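Local coordinates for Dot/Icm T4SS effector (Legionella pneumophila, PDB 6VVE), which acts as a Legionella effector kinase that is activated by inositol hexakisphosphate of the host cell, at residues Gly79-Thr83 against Lys94-Gly98; Asp72-Leu76 against Val84-Thr88; Lys4-Val9 against Pro45-Val49; His17-Glu21 against Glu106-Leu110. One frame throughout, in Å; residues are numbered along the deposited sequence.

In the fold
Interactions 1 and 2 are neighbours in one five-stranded antiparallel sheet, their centres about 13 Å apart; both use strand 82-88, and both touch ADP. Interaction 3 lies about 33 Å and 30 Å from them, centre to centre, on the separate four-stranded sheet of the N-terminal part. Interaction 4 comes between, about 18 Å from interaction 3 and 19 Å from interaction 1, and ties the loop after strand 12-13 to helix 102-121. Along the chain, interaction 3 closes before interactions 1 and 2 open, while both of these fall inside the loop closed by interaction 4. Interactions 2 and 4 both reach inositol hexakisphosphate, consistent with this activator bridging the N-terminal part and the nucleotide-binding sheet.

Interaction 1. Residues Gly79-Thr83 against Lys94-Gly98. With ADP (adenosine-5'-diphosphate), chain C.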
# COMPACT_ATOMS: atom_id res chain seq x y z
N GLY A 79 -10.19 5.19 -13.98
CA GLY A 79 -10.35 6.18 -12.94
C GLY A 79 -10.18 7.59 -13.47
O GLY A 79 -10.42 7.85 -14.65
N GLU A 80 -9.76 8.51 -12.60
CA GLU A 80 -9.55 9.89 -13.04
C GLU A 80 -8.27 10.03 -13.84
O GLU A 80 -8.23 10.81 -14.81
CB GLU A 80 -9.51 10.83 -11.82
CG GLU A 80 -10.86 11.04 -11.15
CD GLU A 80 -11.85 11.78 -12.05
OE1 GLU A 80 -11.40 12.60 -12.88
OE2 GLU A 80 -13.06 11.53 -11.92
N GLN A 81 -7.23 9.28 -13.49
CA GLN A 81 -5.89 9.51 -14.02
C GLN A 81 -5.38 8.37 -14.89
O GLN A 81 -4.17 8.33 -15.18
CB GLN A 81 -4.91 9.76 -12.87
CG GLN A 81 -4.81 11.21 -12.43
CD GLN A 81 -4.19 12.10 -13.49
OE1 GLN A 81 -3.90 11.65 -14.60
NE2 GLN A 81 -3.97 13.37 -13.15
N GLY A 82 -6.23 7.45 -15.31
CA GLY A 82 -5.74 6.40 -16.19
C GLY A 82 -6.82 5.40 -16.53
O GLY A 82 -7.96 5.46 -16.05
N THR A 83 -6.44 4.46 -17.41
CA THR A 83 -7.26 3.34 -17.81
C THR A 83 -6.45 2.07 -17.61
O THR A 83 -5.26 2.03 -17.93
CB THR A 83 -7.70 3.45 -19.28
OG1 THR A 83 -8.37 4.70 -19.48
CG2 THR A 83 -8.63 2.30 -19.65
N LYS A 94 -1.77 -0.41 -16.78
CA LYS A 94 -2.38 0.90 -16.58
C LYS A 94 -1.69 1.94 -17.44
O LYS A 94 -0.45 2.02 -17.47
CB LYS A 94 -2.31 1.30 -15.10
CG LYS A 94 -2.96 2.64 -14.78
CD LYS A 94 -3.18 2.79 -13.28
CE LYS A 94 -3.70 4.17 -12.93
NZ LYS A 94 -3.98 4.30 -11.47
N VAL A 95 -2.48 2.74 -18.14
CA VAL A 95 -2.00 3.84 -18.97
C VAL A 95 -2.43 5.13 -18.29
O VAL A 95 -3.62 5.47 -18.28
CB VAL A 95 -2.54 3.76 -20.40
CG1 VAL A 95 -2.18 5.02 -21.18
CG2 VAL A 95 -1.99 2.52 -21.10
N SER A 96 -1.47 5.86 -17.73
CA SER A 96 -1.77 7.09 -17.03
C SER A 96 -1.88 8.26 -18.02
O SER A 96 -1.36 8.22 -19.13
CB SER A 96 -0.70 7.40 -15.99
OG SER A 96 -0.89 8.69 -15.43
N ARG A 97 -2.59 9.30 -17.58
CA ARG A 97 -2.80 10.49 -18.39
C ARG A 97 -1.68 11.51 -18.26
O ARG A 97 -1.73 12.56 -18.91
CB ARG A 97 -4.13 11.15 -18.00
CG ARG A 97 -5.37 10.41 -18.49
CD ARG A 97 -6.66 11.09 -18.03
NE ARG A 97 -6.72 12.50 -18.42
CZ ARG A 97 -6.58 13.52 -17.57
NH1 ARG A 97 -6.37 13.30 -16.27
NH2 ARG A 97 -6.64 14.76 -18.02
N GLY A 98 -0.65 11.23 -17.45
CA GLY A 98 0.42 12.17 -17.24
C GLY A 98 1.53 12.07 -18.27
O GLY A 98 1.66 11.08 -18.98
PB ADP C . -8.46 5.02 -9.36
O1B ADP C . -8.87 5.09 -7.90
O2B ADP C . -9.62 4.77 -10.30
O3B ADP C . -7.52 6.12 -9.81
PA ADP C . -7.10 3.00 -10.83
O1A ADP C . -5.76 2.37 -10.54
O2A ADP C . -7.23 4.01 -11.93
O3A ADP C . -7.57 3.68 -9.44
O5' ADP C . -8.12 1.80 -11.10
C5' ADP C . -9.37 2.01 -11.74
C4' ADP C . -10.11 0.71 -11.84
O4' ADP C . -9.38 -0.27 -12.61
C3' ADP C . -10.39 0.06 -10.46
O3' ADP C . -11.59 0.48 -9.87
C2' ADP C . -10.40 -1.45 -10.79
O2' ADP C . -11.72 -1.88 -11.07
C1' ADP C . -9.51 -1.58 -12.04
N9 ADP C . -8.20 -2.10 -11.60
C8 ADP C . -7.15 -1.34 -11.22
N7 ADP C . -6.09 -2.12 -10.86
C5 ADP C . -6.48 -3.40 -11.01
C6 ADP C . -5.85 -4.72 -10.81
N6 ADP C . -4.58 -4.80 -10.37
N1 ADP C . -6.59 -5.83 -11.08
C2 ADP C . -7.87 -5.74 -11.52
N3 ADP C . -8.49 -4.56 -11.72
C4 ADP C . -7.86 -3.38 -11.49
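Thr-83 and Val-95 form an antiparallel hydrogen-bonded pair: Val-95 N donates to Thr-83 O at 2.9 Å, almost straight (172° at the hydrogen), and Thr-83 N donates back to Val-95 O. Next comes the non-hydrogen-bonded pair Gly-82 and Ser-96. Because the glycine carries no side chain, its CA can settle 3.1 Å from Val-95 O, although its buried N finds no partner in the model. Gln-81 O accepts from Arg-97 N at 3.0 Å and, weakly, from Ser-96 OG. That hydroxyl also accepts from Gly-98 N, closing an ST turn.

Among the side chains, Arg-97 bends at chi3 (55°), bringing NH1 to Glu-80 O for a weak bond; its guanidinium plane stands 32° from the Gln-81 amide. Lys-94 stays extended and its NZ meets ADP O1A at 2.8 Å, while Gly-79 CA lies 3.1 Å from O2B of the same nucleotide. The G-x-G-x-x-G spacing of Gly-77, Gly-79 and Gly-82 fits the glycine-rich loop of protein kinases, and Lys-94 is consistent with their beta3 lysine. Lys-94 NZ also salt-bridges Asp-207, and strand 91-96 runs between strands 82-88 and 142-146.

Interaction 2. Residues Asp72-Leu76 against Val84-Thr88; sequences DYKEL and VYEKT. With IHP (inositol hexakisphosphate), chain B; ADP (adenosine-5'-diphosphate), chain C.
Tyr-73 and Lys-87 lie side by side and point the same way, with Lys-87 CE 3.6 Å from Tyr-73 OH and the lysine's CD approaching the ring obliquely. The bend at Lys-87 chi2 (60°) carries the chain along the tyrosine; a second bend at chi4 sets NZ, which donates to O31 of inositol hexakisphosphate at 3.0 Å, with a weaker bond to O12. Glu-75 and Tyr-85 are also aligned alongside one another: Glu-75 CG comes within 3.5 Å of Tyr-85 CE1, and the carboxylate and ring planes are 33° apart. The edge of the Tyr-85 ring is met, in plane, by Lys-74 O.

The two segments belong to the first hairpin of the nucleotide-binding sheet, strands 74-78 and 82-88, whose turn is the glycine-rich loop; the axes of the short segments 74-76 and 84-86 are 127° apart, antiparallel but strongly twisted. Backbone evidence is Leu-76 N to Val-84 O at 2.7 Å and Glu-86 N to Lys-74 O at 2.8 Å. Beyond Glu-86 the chain turns a corner, where Lys-87 and Thr-88 both face Lys-91 in a classic beta bulge.

Lys-74 reaches across to Glu-86 in a salt bridge, NZ to OE1 3.1 Å, with the oxygen met nearly along its C-O axis. Leu-76 crosses Glu-86 at about a right angle, with CD2 3.6 Å from the same OE1. A water accepts from Lys-74 N and donates to Glu-86 O. On the nucleotide side, Val-84 CG2 packs 3.7 Å from ADP O4'.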
# COMPACT_ATOMS: atom_id res chain seq x y z
N ASP A 72 -6.95 -2.84 -28.49
CA ASP A 72 -8.12 -3.71 -28.38
C ASP A 72 -8.01 -4.64 -27.17
O ASP A 72 -8.65 -5.69 -27.12
CB ASP A 72 -8.30 -4.53 -29.66
CG ASP A 72 -7.03 -5.27 -30.06
OD1 ASP A 72 -6.74 -6.31 -29.43
OD2 ASP A 72 -6.34 -4.81 -30.99
N TYR A 73 -7.18 -4.26 -26.20
CA TYR A 73 -7.13 -4.99 -24.94
C TYR A 73 -8.44 -4.80 -24.18
O TYR A 73 -9.11 -3.77 -24.29
CB TYR A 73 -5.96 -4.52 -24.08
CG TYR A 73 -4.60 -4.90 -24.62
CD1 TYR A 73 -4.17 -6.22 -24.59
CD2 TYR A 73 -3.74 -3.94 -25.14
CE1 TYR A 73 -2.92 -6.58 -25.08
CE2 TYR A 73 -2.49 -4.29 -25.62
CZ TYR A 73 -2.09 -5.61 -25.59
OH TYR A 73 -0.86 -5.96 -26.07
N LYS A 74 -8.79 -5.81 -23.39
CA LYS A 74 -9.98 -5.70 -22.55
C LYS A 74 -9.73 -4.69 -21.43
O LYS A 74 -8.65 -4.66 -20.82
CB LYS A 74 -10.35 -7.06 -21.96
CG LYS A 74 -11.65 -7.05 -21.18
CD LYS A 74 -11.87 -8.38 -20.47
CE LYS A 74 -12.44 -8.18 -19.08
NZ LYS A 74 -12.14 -9.34 -18.18
N GLU A 75 -10.74 -3.87 -21.16
CA GLU A 75 -10.64 -2.82 -20.15
C GLU A 75 -11.10 -3.36 -18.81
O GLU A 75 -12.25 -3.81 -18.67
CB GLU A 75 -11.47 -1.60 -20.56
CG GLU A 75 -10.79 -0.73 -21.61
CD GLU A 75 -11.77 0.13 -22.40
OE1 GLU A 75 -13.00 -0.09 -22.29
OE2 GLU A 75 -11.30 1.01 -23.15
N LEU A 76 -10.21 -3.34 -17.82
CA LEU A 76 -10.56 -3.78 -16.48
C LEU A 76 -11.22 -2.67 -15.67
O LEU A 76 -12.02 -2.95 -14.78
CB LEU A 76 -9.32 -4.29 -15.75
CG LEU A 76 -8.65 -5.53 -16.33
CD1 LEU A 76 -7.39 -5.88 -15.55
CD2 LEU A 76 -9.62 -6.71 -16.32
N VAL A 84 -7.09 1.03 -17.08
CA VAL A 84 -6.43 -0.22 -16.73
C VAL A 84 -6.92 -1.31 -17.66
O VAL A 84 -8.14 -1.54 -17.77
CB VAL A 84 -6.67 -0.60 -15.26
CG1 VAL A 84 -5.96 -1.91 -14.91
CG2 VAL A 84 -6.20 0.53 -14.34
N TYR A 85 -5.99 -1.99 -18.32
CA TYR A 85 -6.30 -3.05 -19.27
C TYR A 85 -5.85 -4.39 -18.72
O TYR A 85 -5.07 -4.47 -17.76
CB TYR A 85 -5.62 -2.79 -20.63
CG TYR A 85 -5.98 -1.47 -21.26
CD1 TYR A 85 -7.16 -1.30 -21.97
CD2 TYR A 85 -5.12 -0.38 -21.17
CE1 TYR A 85 -7.49 -0.10 -22.55
CE2 TYR A 85 -5.44 0.83 -21.75
CZ TYR A 85 -6.62 0.97 -22.44
OH TYR A 85 -6.94 2.17 -23.03
N GLU A 86 -6.35 -5.46 -19.35
CA GLU A 86 -5.94 -6.82 -19.02
C GLU A 86 -4.93 -7.27 -20.07
O GLU A 86 -5.31 -7.65 -21.18
CB GLU A 86 -7.14 -7.76 -18.96
CG GLU A 86 -6.77 -9.19 -18.61
CD GLU A 86 -7.97 -10.12 -18.61
OE1 GLU A 86 -9.10 -9.64 -18.41
OE2 GLU A 86 -7.77 -11.34 -18.81
N LYS A 87 -3.65 -7.22 -19.72
CA LYS A 87 -2.61 -7.70 -20.63
C LYS A 87 -2.66 -9.22 -20.74
O LYS A 87 -2.63 -9.77 -21.85
CB LYS A 87 -1.23 -7.23 -20.14
CG LYS A 87 -0.08 -7.60 -21.06
CD LYS A 87 -0.25 -7.00 -22.45
CE LYS A 87 1.06 -6.98 -23.22
NZ LYS A 87 1.42 -8.31 -23.77
N THR A 88 -2.72 -9.91 -19.60
CA THR A 88 -2.89 -11.35 -19.56
C THR A 88 -3.85 -11.68 -18.42
O THR A 88 -4.31 -10.79 -17.69
CB THR A 88 -1.56 -12.09 -19.38
OG1 THR A 88 -1.04 -11.82 -18.07
CG2 THR A 88 -0.55 -11.64 -20.43
C1 IHP B . 5.27 -9.74 -22.37
C2 IHP B . 5.55 -9.97 -23.86
C3 IHP B . 6.33 -8.81 -24.47
C4 IHP B . 7.64 -8.57 -23.71
C5 IHP B . 7.34 -8.22 -22.24
C6 IHP B . 6.51 -9.31 -21.56
O11 IHP B . 4.80 -10.94 -21.80
P1 IHP B . 3.23 -11.05 -21.38
O21 IHP B . 3.11 -11.70 -20.02
O31 IHP B . 2.60 -9.67 -21.36
O41 IHP B . 2.49 -11.91 -22.40
O12 IHP B . 4.31 -10.10 -24.51
P2 IHP B . 4.05 -11.41 -25.48
O22 IHP B . 5.18 -12.39 -25.33
O32 IHP B . 2.76 -12.07 -25.07
O42 IHP B . 3.96 -10.95 -26.91
O13 IHP B . 5.55 -7.65 -24.37
P3 IHP B . 5.40 -6.63 -25.64
O23 IHP B . 5.95 -7.28 -26.90
O33 IHP B . 3.92 -6.30 -25.83
O43 IHP B . 6.16 -5.35 -25.37
O14 IHP B . 8.35 -7.52 -24.30
P4 IHP B . 9.94 -7.78 -24.64
O24 IHP B . 10.09 -8.91 -25.62
O34 IHP B . 10.66 -8.16 -23.35
O44 IHP B . 10.55 -6.52 -25.21
O15 IHP B . 8.54 -8.07 -21.55
P5 IHP B . 8.97 -6.58 -21.01
O25 IHP B . 10.48 -6.46 -21.05
O35 IHP B . 8.36 -5.52 -21.88
O45 IHP B . 8.48 -6.42 -19.59
O16 IHP B . 6.06 -8.82 -20.31
P6 IHP B . 6.68 -9.47 -18.93
O26 IHP B . 5.55 -9.86 -18.00
O36 IHP B . 7.50 -10.69 -19.25
O46 IHP B . 7.56 -8.43 -18.27
PB ADP C . -8.46 5.02 -9.36
O1B ADP C . -8.87 5.09 -7.90
O2B ADP C . -9.62 4.77 -10.30
O3B ADP C . -7.52 6.12 -9.81
PA ADP C . -7.10 3.00 -10.83
O1A ADP C . -5.76 2.37 -10.54
O2A ADP C . -7.23 4.01 -11.93
O3A ADP C . -7.57 3.68 -9.44
O5' ADP C . -8.12 1.80 -11.10
C5' ADP C . -9.37 2.01 -11.74
C4' ADP C . -10.11 0.71 -11.84
O4' ADP C . -9.38 -0.27 -12.61
C3' ADP C . -10.39 0.06 -10.46
O3' ADP C . -11.59 0.48 -9.87
C2' ADP C . -10.40 -1.45 -10.79
O2' ADP C . -11.72 -1.88 -11.07
C1' ADP C . -9.51 -1.58 -12.04
N9 ADP C . -8.20 -2.10 -11.60
C8 ADP C . -7.15 -1.34 -11.22
N7 ADP C . -6.09 -2.12 -10.86
C5 ADP C . -6.48 -3.40 -11.01
C6 ADP C . -5.85 -4.72 -10.81
N6 ADP C . -4.58 -4.80 -10.37
N1 ADP C . -6.59 -5.83 -11.08
C2 ADP C . -7.87 -5.74 -11.52
N3 ADP C . -8.49 -4.56 -11.72
C4 ADP C . -7.86 -3.38 -11.49
O HOH W 1 -7.00 -7.92 -23.11

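Interaction 3. Residues Lys4-Val9 against Pro45-Val49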
# COMPACT_ATOMS: atom_id res chain seq x y z
N LYS A 4 16.88 -19.84 -5.00
CA LYS A 4 16.51 -19.37 -6.33
C LYS A 4 17.30 -18.15 -6.78
O LYS A 4 17.38 -17.90 -7.99
CB LYS A 4 15.01 -19.05 -6.37
CG LYS A 4 14.11 -20.28 -6.34
CD LYS A 4 12.63 -19.91 -6.45
CE LYS A 4 12.02 -19.59 -5.09
NZ LYS A 4 10.58 -19.22 -5.20
N ILE A 5 17.88 -17.38 -5.85
CA ILE A 5 18.51 -16.12 -6.22
C ILE A 5 19.52 -16.33 -7.35
O ILE A 5 19.49 -15.64 -8.37
CB ILE A 5 19.16 -15.47 -4.98
CG1 ILE A 5 19.82 -14.13 -5.34
CG2 ILE A 5 20.21 -16.39 -4.37
CD1 ILE A 5 18.84 -13.01 -5.56
N ASN A 6 20.42 -17.30 -7.18
CA ASN A 6 21.44 -17.54 -8.19
C ASN A 6 20.84 -18.06 -9.49
O ASN A 6 21.45 -17.90 -10.56
CB ASN A 6 22.48 -18.51 -7.66
CG ASN A 6 23.18 -17.98 -6.42
OD1 ASN A 6 22.88 -18.39 -5.30
ND2 ASN A 6 24.11 -17.05 -6.62
N LYS A 7 19.65 -18.67 -9.43
CA LYS A 7 18.98 -19.10 -10.65
C LYS A 7 18.21 -17.95 -11.29
O LYS A 7 18.11 -17.89 -12.52
CB LYS A 7 18.03 -20.26 -10.35
CG LYS A 7 18.71 -21.48 -9.75
CD LYS A 7 17.71 -22.62 -9.56
CE LYS A 7 18.42 -23.90 -9.12
NZ LYS A 7 19.39 -24.39 -10.14
N ILE A 8 17.65 -17.05 -10.48
CA ILE A 8 16.89 -15.93 -11.02
C ILE A 8 17.80 -15.00 -11.81
O ILE A 8 17.42 -14.52 -12.89
CB ILE A 8 16.18 -15.18 -9.88
CG1 ILE A 8 15.07 -16.07 -9.28
CG2 ILE A 8 15.62 -13.86 -10.38
CD1 ILE A 8 14.55 -15.58 -7.93
N VAL A 9 19.00 -14.72 -11.29
CA VAL A 9 19.92 -13.83 -11.98
C VAL A 9 20.40 -14.43 -13.30
O VAL A 9 20.96 -13.71 -14.14
CB VAL A 9 21.12 -13.48 -11.09
CG1 VAL A 9 20.66 -12.69 -9.87
CG2 VAL A 9 21.85 -14.74 -10.67
N PRO A 45 24.37 -10.54 -5.52
CA PRO A 45 22.91 -10.62 -5.34
C PRO A 45 22.59 -11.03 -3.91
O PRO A 45 23.17 -11.99 -3.38
CB PRO A 45 22.47 -11.69 -6.35
CG PRO A 45 23.74 -12.18 -7.04
CD PRO A 45 24.91 -11.72 -6.22
N MSE A 46 21.67 -10.30 -3.29
CA MSE A 46 21.35 -10.53 -1.89
C MSE A 46 19.95 -11.07 -1.67
O MSE A 46 19.76 -12.03 -0.92
CB MSE A 46 21.52 -9.23 -1.09
CG MSE A 46 22.94 -8.71 -1.01
SE MSE A 46 24.20 -10.00 -0.25
CE MSE A 46 23.17 -10.53 1.33
N ASP A 47 18.96 -10.47 -2.33
CA ASP A 47 17.58 -10.90 -2.13
C ASP A 47 16.76 -10.53 -3.36
O ASP A 47 17.22 -9.77 -4.23
CB ASP A 47 16.99 -10.26 -0.86
CG ASP A 47 15.84 -11.04 -0.30
OD1 ASP A 47 15.47 -12.09 -0.89
OD2 ASP A 47 15.30 -10.61 0.74
N TYR A 48 15.54 -11.06 -3.41
CA TYR A 48 14.64 -10.84 -4.53
C TYR A 48 13.21 -10.69 -4.04
O TYR A 48 12.87 -11.07 -2.92
CB TYR A 48 14.72 -12.01 -5.54
CG TYR A 48 14.28 -13.33 -4.94
CD1 TYR A 48 15.19 -14.15 -4.28
CD2 TYR A 48 12.96 -13.75 -5.03
CE1 TYR A 48 14.79 -15.35 -3.73
CE2 TYR A 48 12.55 -14.95 -4.48
CZ TYR A 48 13.47 -15.75 -3.83
OH TYR A 48 13.07 -16.94 -3.28
N VAL A 49 12.38 -10.11 -4.90
CA VAL A 49 10.94 -10.03 -4.68
C VAL A 49 10.23 -10.36 -5.99
O VAL A 49 10.73 -10.06 -7.08
CB VAL A 49 10.49 -8.65 -4.16
CG1 VAL A 49 11.07 -8.39 -2.77
CG2 VAL A 49 10.90 -7.56 -5.15
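Asp-47 OD1 is gripped twice, by Tyr-48 N at 2.7 Å and by Lys-120 of helix 102-121 in a salt bridge, with OD2 bonded to Tyr-121 of the same helix, while the backbone O of Asp-47 meets Ile-5 CD1 at 3.9 Å. The contact lays the short helix 5-8 against strand 44-53, an outermost strand of the four-stranded antiparallel sheet in which the strands follow one another in chain order. Within this strand Met-46 (a selenomethionine) and Asp-47 both face Arg-39 in a classic beta bulge.

Across the contact the packing is mainly apolar. Tyr-48 CG takes the crowded position between the backbone N and the carbonyl carbon (chi1 62°), and its ring is turned to the helix. Ile-8 CD1 sits over the centre of one face, 3.8 Å from the ring centroid and 12° off the normal, which meets the criteria of a CH-pi contact; Lys-120 adds a cation-pi contact with the same ring. Ile-5 CD1 instead comes to the ring edge, near its plane, 4.0 Å from Tyr-48 CD1. The CG1 of Ile-5 packs 3.7 Å from Pro-45 CB, and Val-9 CG1 touches that same proline carbon. At the far end of the tyrosine, the Lys-4 chain, bent at chi3, crosses at about a right angle and places CE 3.4 Å from Tyr-48 OH.

Interaction 4. Residues His17-Glu21 against Glu106-Leu110; sequences HYLSE and EEINL. With IHP (inositol hexakisphosphate), chain B.
Residues His-17 to Glu-21, an irregular run, approach helix 102-121 most closely where Leu-19 CA and Glu-106 CA are 5.1 Å apart. That helix follows strand 91-96, a position consistent with helix C of a protein kinase N-lobe; the run against it carries two residues of the inositol hexakisphosphate pocket.

The one hydrogen bond between the segments is made by Asn-109. Its CG is anti to the carbonyl carbon (chi1 -77°), which aims the amide at the loop, and ND2 donates to Tyr-18 O at 3.0 Å with an angle of 163° at the hydrogen. The acceptor lies in the amide plane. Since OD1 of Asn-109 accepts from Trp-133 N, both ends of the amide are engaged and its rotation is defined; the same ND2 also sits at the edge of the Tyr-18 ring. Leu-19 crosses Asn-109 obliquely, CD2 to CB 3.8 Å, and also reaches the backbone N of Leu-110. Glu-106, extended beyond CG, brings its carboxylate up to Ser-20, with OE1 3.7 Å from Ser-20 CB.

The opposite end of Tyr-18 explains how this contact bears on the ligand: a residue whose carbonyl is held by the helix extends its ring to a phosphate. His-17 adds an almost straight bond, ND1 to O25 at 2.7 Å (166°), and the clustered phosphates would probably favour its protonated form. On the same phosphate, Tyr-18 OH donates to O45 at 2.6 Å.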
# COMPACT_ATOMS: atom_id res chain seq x y z
N HIS A 17 14.40 -1.99 -19.49
CA HIS A 17 13.01 -1.64 -19.74
C HIS A 17 12.32 -1.02 -18.53
O HIS A 17 11.12 -0.73 -18.61
CB HIS A 17 12.23 -2.87 -20.19
CG HIS A 17 12.69 -3.45 -21.48
ND1 HIS A 17 12.27 -4.68 -21.94
CD2 HIS A 17 13.55 -2.98 -22.41
CE1 HIS A 17 12.84 -4.93 -23.10
NE2 HIS A 17 13.62 -3.91 -23.41
N TYR A 18 13.04 -0.83 -17.41
CA TYR A 18 12.40 -0.39 -16.18
C TYR A 18 13.27 0.57 -15.37
O TYR A 18 12.76 1.51 -14.74
CB TYR A 18 12.02 -1.61 -15.33
CG TYR A 18 10.92 -2.45 -15.93
CD1 TYR A 18 9.61 -2.00 -15.94
CD2 TYR A 18 11.20 -3.68 -16.50
CE1 TYR A 18 8.59 -2.77 -16.50
CE2 TYR A 18 10.19 -4.46 -17.06
CZ TYR A 18 8.89 -3.99 -17.05
OH TYR A 18 7.89 -4.75 -17.63
N LEU A 19 14.58 0.36 -15.37
CA LEU A 19 15.48 1.12 -14.52
C LEU A 19 16.62 1.69 -15.35
O LEU A 19 16.88 1.25 -16.47
CB LEU A 19 16.05 0.25 -13.39
CG LEU A 19 15.03 -0.33 -12.41
CD1 LEU A 19 15.68 -1.38 -11.51
CD2 LEU A 19 14.41 0.76 -11.57
N SER A 20 17.31 2.67 -14.77
CA SER A 20 18.48 3.25 -15.41
C SER A 20 19.56 2.20 -15.59
O SER A 20 19.72 1.29 -14.77
CB SER A 20 19.01 4.42 -14.59
OG SER A 20 19.19 4.03 -13.23
N GLU A 21 20.32 2.33 -16.67
CA GLU A 21 21.36 1.38 -17.02
C GLU A 21 22.69 2.10 -17.17
O GLU A 21 22.75 3.18 -17.76
CB GLU A 21 21.02 0.66 -18.34
CG GLU A 21 21.38 -0.82 -18.36
CD GLU A 21 20.59 -1.61 -17.33
OE1 GLU A 21 21.00 -2.75 -17.02
OE2 GLU A 21 19.57 -1.09 -16.84
N GLU A 106 11.58 6.01 -13.75
CA GLU A 106 12.68 5.21 -13.20
C GLU A 106 12.81 5.43 -11.69
O GLU A 106 13.05 4.48 -10.93
CB GLU A 106 13.99 5.56 -13.90
CG GLU A 106 14.03 5.12 -15.35
CD GLU A 106 15.32 5.51 -16.04
OE1 GLU A 106 16.04 6.39 -15.53
OE2 GLU A 106 15.62 4.92 -17.10
N GLU A 107 12.66 6.68 -11.24
CA GLU A 107 12.78 6.97 -9.82
C GLU A 107 11.63 6.34 -9.04
O GLU A 107 11.84 5.77 -7.96
CB GLU A 107 12.82 8.49 -9.59
CG GLU A 107 13.15 8.90 -8.17
CD GLU A 107 14.57 8.51 -7.77
OE1 GLU A 107 15.38 8.22 -8.66
OE2 GLU A 107 14.85 8.48 -6.55
N ILE A 108 10.40 6.45 -9.55
CA ILE A 108 9.28 5.79 -8.91
C ILE A 108 9.52 4.29 -8.82
O ILE A 108 9.28 3.67 -7.78
CB ILE A 108 7.97 6.10 -9.67
CG1 ILE A 108 7.57 7.56 -9.45
CG2 ILE A 108 6.86 5.17 -9.22
CD1 ILE A 108 6.48 8.04 -10.37
N ASN A 109 9.99 3.68 -9.92
CA ASN A 109 10.25 2.25 -9.92
C ASN A 109 11.24 1.86 -8.84
O ASN A 109 11.04 0.86 -8.14
CB ASN A 109 10.76 1.80 -11.30
CG ASN A 109 9.65 1.70 -12.34
OD1 ASN A 109 8.47 1.77 -12.02
ND2 ASN A 109 10.04 1.51 -13.59
N LEU A 110 12.32 2.63 -8.69
CA LEU A 110 13.30 2.32 -7.66
C LEU A 110 12.66 2.35 -6.27
O LEU A 110 12.93 1.49 -5.43
CB LEU A 110 14.46 3.31 -7.74
CG LEU A 110 15.73 2.92 -6.98
CD1 LEU A 110 16.96 3.54 -7.66
CD2 LEU A 110 15.67 3.35 -5.54
C1 IHP B . 5.27 -9.74 -22.37
C2 IHP B . 5.55 -9.97 -23.86
C3 IHP B . 6.33 -8.81 -24.47
C4 IHP B . 7.64 -8.57 -23.71
C5 IHP B . 7.34 -8.22 -22.24
C6 IHP B . 6.51 -9.31 -21.56
O11 IHP B . 4.80 -10.94 -21.80
P1 IHP B . 3.23 -11.05 -21.38
O21 IHP B . 3.11 -11.70 -20.02
O31 IHP B . 2.60 -9.67 -21.36
O41 IHP B . 2.49 -11.91 -22.40
O12 IHP B . 4.31 -10.10 -24.51
P2 IHP B . 4.05 -11.41 -25.48
O22 IHP B . 5.18 -12.39 -25.33
O32 IHP B . 2.76 -12.07 -25.07
O42 IHP B . 3.96 -10.95 -26.91
O13 IHP B . 5.55 -7.65 -24.37
P3 IHP B . 5.40 -6.63 -25.64
O23 IHP B . 5.95 -7.28 -26.90
O33 IHP B . 3.92 -6.30 -25.83
O43 IHP B . 6.16 -5.35 -25.37
O14 IHP B . 8.35 -7.52 -24.30
P4 IHP B . 9.94 -7.78 -24.64
O24 IHP B . 10.09 -8.91 -25.62
O34 IHP B . 10.66 -8.16 -23.35
O44 IHP B . 10.55 -6.52 -25.21
O15 IHP B . 8.54 -8.07 -21.55
P5 IHP B . 8.97 -6.58 -21.01
O25 IHP B . 10.48 -6.46 -21.05
O35 IHP B . 8.36 -5.52 -21.88
O45 IHP B . 8.48 -6.42 -19.59
O16 IHP B . 6.06 -8.82 -20.31
P6 IHP B . 6.68 -9.47 -18.93
O26 IHP B . 5.55 -9.86 -18.00
O36 IHP B . 7.50 -10.69 -19.25
O46 IHP B . 7.56 -8.43 -18.27